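Local coordinates for Non-structural protein 3 (Porcine deltacoronavirus, PDB 6LN0), which forms part of the coronavirus replication machinery and probably combines an ADP-ribose-binding type of macro domain with a papain-like protease bearing a zinc site, at residues 64-76 and 82-94. Residues are numbered along the deposited sequence; the frame is centred on the assembly and turned at random.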
ATOM      1  N   VAL A  64      42.832  37.932  14.952  1.00 55.75           N
ATOM      2  CA  VAL A  64      43.095  36.621  14.351  1.00 59.17           C
ATOM      3  C   VAL A  64      42.927  36.638  12.839  1.00 59.15           C
ATOM      4  O   VAL A  64      43.379  35.702  12.161  1.00 60.34           O
ATOM      5  CB  VAL A  64      42.255  35.555  15.090  1.00 55.40           C
ATOM      6  CG1 VAL A  64      42.651  35.552  16.554  1.00 52.53           C
ATOM      7  CG2 VAL A  64      40.758  35.801  14.979  1.00 47.90           C
ATOM      8  N   ALA A  65      42.304  37.686  12.295  1.00 61.74           N
ATOM      9  CA  ALA A  65      42.731  38.267  11.020  1.00 63.75           C
ATOM     10  C   ALA A  65      42.258  37.354   9.885  1.00 63.42           C
ATOM     11  O   ALA A  65      41.037  37.233   9.754  1.00 71.40           O
ATOM     12  CB  ALA A  65      44.238  38.573  11.090  1.00 64.62           C
ATOM     13  N   PRO A  66      43.071  36.704   9.036  1.00 66.55           N
ATOM     14  CA  PRO A  66      42.408  35.776   8.112  1.00 67.41           C
ATOM     15  C   PRO A  66      42.306  34.384   8.718  1.00 67.14           C
ATOM     16  O   PRO A  66      43.243  33.890   9.349  1.00 61.68           O
ATOM     17  CB  PRO A  66      43.330  35.788   6.887  1.00 67.86           C
ATOM     18  CG  PRO A  66      44.670  35.902   7.467  1.00 60.92           C
ATOM     19  CD  PRO A  66      44.521  36.753   8.718  1.00 66.03           C
ATOM     20  N   ILE A  67      41.140  33.753   8.544  1.00 69.69           N
ATOM     21  CA  ILE A  67      40.909  32.388   9.016  1.00 68.80           C
ATOM     22  C   ILE A  67      40.775  31.459   7.821  1.00 72.18           C
ATOM     23  O   ILE A  67      40.037  31.749   6.868  1.00 68.86           O
ATOM     24  CB  ILE A  67      39.671  32.270   9.925  1.00 64.81           C
ATOM     25  CG1 ILE A  67      38.391  32.700   9.204  1.00 63.72           C
ATOM     26  CG2 ILE A  67      39.884  33.030  11.215  1.00 64.67           C
ATOM     27  CD1 ILE A  67      37.122  32.155   9.859  1.00 62.77           C
ATOM     28  N   SER A  68      41.468  30.325   7.897  1.00 76.19           N
ATOM     29  CA  SER A  68      41.430  29.286   6.878  1.00 70.27           C
ATOM     30  C   SER A  68      40.348  28.234   7.148  1.00 78.10           C
ATOM     31  O   SER A  68      39.594  27.859   6.239  1.00 81.78           O
ATOM     32  CB  SER A  68      42.804  28.629   6.791  1.00 71.22           C
ATOM     33  OG  SER A  68      42.657  27.266   6.461  1.00 74.67           O
ATOM     34  N   GLY A  69      40.264  27.732   8.379  1.00 73.00           N
ATOM     35  CA  GLY A  69      39.225  26.793   8.735  1.00 64.37           C
ATOM     36  C   GLY A  69      38.305  27.401   9.766  1.00 63.77           C
ATOM     37  O   GLY A  69      38.482  28.559  10.169  1.00 59.66           O
ATOM     38  N   PRO A  70      37.317  26.627  10.230  1.00 54.50           N
ATOM     39  CA  PRO A  70      36.366  27.155  11.219  1.00 49.41           C
ATOM     40  C   PRO A  70      37.071  27.578  12.494  1.00 52.61           C
ATOM     41  O   PRO A  70      38.050  26.963  12.913  1.00 55.02           O
ATOM     42  CB  PRO A  70      35.415  25.980  11.484  1.00 46.04           C
ATOM     43  CG  PRO A  70      35.704  24.984  10.389  1.00 51.38           C
ATOM     44  CD  PRO A  70      37.141  25.185  10.015  1.00 51.52           C
ATOM     45  N   LEU A  71      36.560  28.645  13.102  1.00 48.29           N
ATOM     46  CA  LEU A  71      37.108  29.211  14.322  1.00 48.14           C
ATOM     47  C   LEU A  71      36.031  29.229  15.398  1.00 47.42           C
ATOM     48  O   LEU A  71      34.895  29.640  15.137  1.00 49.93           O
ATOM     49  CB  LEU A  71      37.631  30.623  14.060  1.00 53.30           C
ATOM     50  CG  LEU A  71      37.665  31.584  15.251  1.00 50.17           C
ATOM     51  CD1 LEU A  71      38.717  31.103  16.214  1.00 44.95           C
ATOM     52  CD2 LEU A  71      37.958  33.023  14.801  1.00 45.52           C
ATOM     53  N   THR A  72      36.372  28.786  16.602  1.00 44.15           N
ATOM     54  CA  THR A  72      35.444  28.938  17.713  1.00 50.67           C
ATOM     55  C   THR A  72      35.837  30.137  18.553  1.00 44.47           C
ATOM     56  O   THR A  72      37.015  30.391  18.789  1.00 49.14           O
ATOM     57  CB  THR A  72      35.364  27.704  18.616  1.00 47.56           C
ATOM     58  OG1 THR A  72      35.065  26.562  17.825  1.00 43.21           O
ATOM     59  CG2 THR A  72      34.241  27.895  19.624  1.00 38.92           C
ATOM     60  N   THR A  73      34.834  30.846  19.030  1.00 43.70           N
ATOM     61  CA  THR A  73      35.010  32.078  19.749  1.00 41.93           C
ATOM     62  C   THR A  73      34.032  32.098  20.910  1.00 48.63           C
ATOM     63  O   THR A  73      32.947  31.509  20.831  1.00 50.19           O
ATOM     64  CB  THR A  73      34.785  33.238  18.775  1.00 43.61           C
ATOM     65  OG1 THR A  73      35.984  33.455  18.026  1.00 54.75           O
ATOM     66  CG2 THR A  73      34.446  34.464  19.460  1.00 51.87           C
ATOM     67  N   ASP A  74      34.436  32.743  22.002  1.00 44.09           N
ATOM     68  CA  ASP A  74      33.515  33.029  23.086  1.00 44.66           C
ATOM     69  C   ASP A  74      32.386  33.917  22.568  1.00 47.81           C
ATOM     70  O   ASP A  74      32.487  34.533  21.516  1.00 47.05           O
ATOM     71  CB  ASP A  74      34.276  33.702  24.233  1.00 52.68           C
ATOM     72  CG  ASP A  74      33.485  33.759  25.518  1.00 50.78           C
ATOM     73  OD1 ASP A  74      32.515  34.533  25.587  1.00 57.53           O
ATOM     74  OD2 ASP A  74      33.842  33.051  26.480  1.00 58.74           O
ATOM     75  N   SER A  75      31.286  33.981  23.309  1.00 53.05           N
ATOM     76  CA  SER A  75      30.152  34.785  22.859  1.00 52.56           C
ATOM     77  C   SER A  75      30.135  36.209  23.413  1.00 57.86           C
ATOM     78  O   SER A  75      29.201  36.960  23.100  1.00 56.51           O
ATOM     79  CB  SER A  75      28.860  34.094  23.234  1.00 53.20           C
ATOM     80  OG  SER A  75      28.916  33.760  24.599  1.00 55.76           O
ATOM     81  N   PHE A  76      31.109  36.588  24.247  1.00 52.98           N
ATOM     82  CA  PHE A  76      31.226  37.949  24.750  1.00 49.17           C
ATOM     83  C   PHE A  76      29.901  38.497  25.265  1.00 55.92           C
ATOM     84  O   PHE A  76      29.305  37.917  26.178  1.00 59.26           O
ATOM     85  CB  PHE A  76      31.803  38.859  23.670  1.00 47.19           C
ATOM     86  CG  PHE A  76      33.223  38.530  23.303  1.00 52.39           C
ATOM     87  CD1 PHE A  76      33.506  37.475  22.460  1.00 49.62           C
ATOM     88  CD2 PHE A  76      34.281  39.268  23.819  1.00 53.90           C
ATOM     89  CE1 PHE A  76      34.805  37.163  22.127  1.00 48.29           C
ATOM     90  CE2 PHE A  76      35.590  38.972  23.481  1.00 50.52           C
ATOM     91  CZ  PHE A  76      35.856  37.905  22.639  1.00 52.11           C
ATOM     92  N   GLY A  82      22.221  33.543  26.378  1.00 63.44           N
ATOM     93  CA  GLY A  82      22.262  32.091  26.351  1.00 57.28           C
ATOM     94  C   GLY A  82      23.180  31.496  25.304  1.00 57.70           C
ATOM     95  O   GLY A  82      23.122  30.284  25.077  1.00 59.47           O
ATOM     96  N   VAL A  83      24.015  32.307  24.657  1.00 54.51           N
ATOM     97  CA  VAL A  83      24.941  31.851  23.628  1.00 54.50           C
ATOM     98  C   VAL A  83      26.252  31.470  24.308  1.00 58.10           C
ATOM     99  O   VAL A  83      26.961  32.333  24.838  1.00 53.04           O
ATOM    100  CB  VAL A  83      25.160  32.926  22.558  1.00 52.17           C
ATOM    101  CG1 VAL A  83      26.128  32.440  21.509  1.00 50.55           C
ATOM    102  CG2 VAL A  83      23.848  33.306  21.927  1.00 54.65           C
ATOM    103  N   ALA A  84      26.572  30.168  24.296  1.00 52.56           N
ATOM    104  CA  ALA A  84      27.799  29.712  24.935  1.00 50.69           C
ATOM    105  C   ALA A  84      29.018  30.110  24.127  1.00 52.30           C
ATOM    106  O   ALA A  84      30.062  30.437  24.697  1.00 55.30           O
ATOM    107  CB  ALA A  84      27.778  28.199  25.137  1.00 52.56           C
ATOM    108  N   CYS A  85      28.915  30.078  22.800  1.00 52.16           N
ATOM    109  CA  CYS A  85      30.043  30.448  21.959  1.00 48.99           C
ATOM    110  C   CYS A  85      29.552  30.685  20.536  1.00 51.97           C
ATOM    111  O   CYS A  85      28.391  30.428  20.202  1.00 48.29           O
ATOM    112  CB  CYS A  85      31.122  29.371  21.995  1.00 53.00           C
ATOM    113  SG  CYS A  85      30.505  27.781  21.412  1.00 58.64           S
ATOM    114  N   ILE A  86      30.470  31.174  19.700  1.00 51.21           N
ATOM    115  CA  ILE A  86      30.205  31.554  18.320  1.00 45.99           C
ATOM    116  C   ILE A  86      31.160  30.782  17.427  1.00 46.65           C
ATOM    117  O   ILE A  86      32.370  30.787  17.657  1.00 46.65           O
ATOM    118  CB  ILE A  86      30.367  33.071  18.109  1.00 46.32           C
ATOM    119  CG1 ILE A  86      29.253  33.822  18.832  1.00 51.58           C
ATOM    120  CG2 ILE A  86      30.368  33.441  16.623  1.00 45.19           C
ATOM    121  CD1 ILE A  86      29.564  35.289  19.097  1.00 48.35           C
ATOM    122  N   LEU A  87      30.620  30.132  16.407  1.00 41.89           N
ATOM    123  CA  LEU A  87      31.409  29.326  15.493  1.00 47.57           C
ATOM    124  C   LEU A  87      31.391  29.999  14.127  1.00 47.19           C
ATOM    125  O   LEU A  87      30.323  30.384  13.643  1.00 49.16           O
ATOM    126  CB  LEU A  87      30.842  27.899  15.439  1.00 46.02           C
ATOM    127  CG  LEU A  87      31.428  26.835  14.519  1.00 43.15           C
ATOM    128  CD1 LEU A  87      32.917  26.734  14.678  1.00 38.18           C
ATOM    129  CD2 LEU A  87      30.748  25.474  14.787  1.00 46.48           C
ATOM    130  N   HIS A  88      32.560  30.159  13.524  1.00 43.10           N
ATOM    131  CA  HIS A  88      32.702  30.893  12.274  1.00 50.61           C
ATOM    132  C   HIS A  88      33.059  29.923  11.169  1.00 52.32           C
ATOM    133  O   HIS A  88      34.030  29.174  11.300  1.00 55.06           O
ATOM    134  CB  HIS A  88      33.796  31.972  12.350  1.00 46.87           C
ATOM    135  CG  HIS A  88      33.597  32.955  13.453  1.00 50.06           C
ATOM    136  ND1 HIS A  88      33.811  32.638  14.777  1.00 50.89           N
ATOM    137  CD2 HIS A  88      33.192  34.250  13.434  1.00 56.83           C
ATOM    138  CE1 HIS A  88      33.553  33.700  15.526  1.00 55.13           C
ATOM    139  NE2 HIS A  88      33.168  34.688  14.738  1.00 52.75           N
ATOM    140  N   VAL A  89      32.316  29.983  10.065  1.00 48.80           N
ATOM    141  CA  VAL A  89      32.608  29.187   8.883  1.00 57.90           C
ATOM    142  C   VAL A  89      32.369  30.015   7.629  1.00 57.72           C
ATOM    143  O   VAL A  89      31.476  30.867   7.583  1.00 55.41           O
ATOM    144  CB  VAL A  89      31.760  27.910   8.858  1.00 53.48           C
ATOM    145  CG1 VAL A  89      32.316  26.946   9.865  1.00 48.80           C
ATOM    146  CG2 VAL A  89      30.317  28.256   9.178  1.00 52.85           C
ATOM    147  N   VAL A  90      33.165  29.735   6.601  1.00 53.97           N
ATOM    148  CA  VAL A  90      33.139  30.482   5.346  1.00 57.32           C
ATOM    149  C   VAL A  90      32.289  29.730   4.326  1.00 64.91           C
ATOM    150  O   VAL A  90      32.758  28.736   3.747  1.00 65.56           O
ATOM    151  CB  VAL A  90      34.565  30.716   4.825  1.00 58.58           C
ATOM    152  CG1 VAL A  90      34.550  31.594   3.593  1.00 55.52           C
ATOM    153  CG2 VAL A  90      35.416  31.338   5.918  1.00 59.44           C
ATOM    154  N   PRO A  91      31.047  30.143   4.085  1.00 62.82           N
ATOM    155  CA  PRO A  91      30.245  29.478   3.067  1.00 62.76           C
ATOM    156  C   PRO A  91      30.927  29.580   1.706  1.00 69.44           C
ATOM    157  O   PRO A  91      31.688  30.529   1.453  1.00 74.53           O
ATOM    158  CB  PRO A  91      28.921  30.249   3.086  1.00 63.68           C
ATOM    159  CG  PRO A  91      28.896  30.963   4.402  1.00 58.78           C
ATOM    160  CD  PRO A  91      30.320  31.253   4.732  1.00 58.79           C
ATOM    161  N   PRO A  92      30.688  28.619   0.825  1.00 70.68           N
ATOM    162  CA  PRO A  92      31.081  28.816  -0.571  1.00 74.39           C
ATOM    163  C   PRO A  92      30.185  29.875  -1.190  1.00 78.08           C
ATOM    164  O   PRO A  92      29.040  30.074  -0.770  1.00 76.36           O
ATOM    165  CB  PRO A  92      30.842  27.442  -1.199  1.00 74.28           C
ATOM    166  CG  PRO A  92      29.685  26.917  -0.415  1.00 74.57           C
ATOM    167  CD  PRO A  92      29.906  27.384   1.001  1.00 72.00           C
ATOM    168  N   LYS A  93      30.708  30.572  -2.196  1.00 81.13           N
ATOM    169  CA  LYS A  93      29.966  31.703  -2.738  1.00 88.82           C
ATOM    170  C   LYS A  93      28.981  31.310  -3.851  1.00 88.66           C
ATOM    171  O   LYS A  93      28.509  32.184  -4.587  1.00 93.24           O
ATOM    172  CB  LYS A  93      30.925  32.796  -3.218  1.00 83.64           C
ATOM    173  CG  LYS A  93      30.325  34.198  -3.029  1.00 90.40           C
ATOM    174  CD  LYS A  93      31.343  35.297  -3.262  1.00 89.28           C
ATOM    175  CE  LYS A  93      32.224  34.981  -4.454  1.00 89.79           C
ATOM    176  NZ  LYS A  93      32.506  36.195  -5.274  1.00 87.16           N
ATOM    177  N   GLY A  94      28.657  30.028  -3.992  1.00 82.10           N
ATOM    178  CA  GLY A  94      27.545  29.669  -4.856  1.00 86.64           C
ATOM    179  C   GLY A  94      27.708  29.983  -6.319  1.00 90.13           C
ATOM    180  O   GLY A  94      26.712  30.052  -7.039  1.00 90.97           O
TER
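Leu71 pairs with His88 and Thr73 with Ile86 as the hydrogen-bonded pairs of an antiparallel ladder, with Thr72 facing Leu87 as the non-hydrogen-bonded pair between them; strands 71-74 and 83-89 run at 150°. Leu71 O carries a double load, accepting from His88 N at 2.9 Å, in the carbonyl plane, and from His88 ND1 at 3.2 Å, well above that plane. The imidazole lies on the face shared with Leu71 and Thr73 and leans toward strand 71-74: CG stands beside the backbone N (chi1 -56°), which sends the ring that way, and chi2 of 73° turns it so that Leu71 O lies in its plane. With NE2 bonded to the hydroxyl of Tyr57 in helix 55-64, both ring nitrogens are engaged and the imidazole's rotation is fixed. Thr73 crosses the ring obliquely, its CB lying 3.5 Å from His88 CE1, while the Leu71 side chain runs alongside and points the same way. Ile67 meets the same histidine side chain at about a right angle, its CD1 lying 4.2 Å from His88 CB. On the face with Thr72 and Leu87, Leu87 CD1 reaches Thr72 OG1 at 3.8 Å. Nearby, Pro70 CB rests on Val89 CG1 at 3.6 Å, and both residues also touch Ser109 of helix 99-110. Beyond the ladder Ser75 turns its hydroxyl toward Val83 O, and Asp74 OD1 accepts from Phe76 N in an Asx turn. Strand 83-89 continues the sheet through strand 29-34, leaving 71-74 at its outer edge: an antiparallel edge hairpin on the otherwise parallel central sheet of the macro domain, an alpha/beta/alpha sandwich.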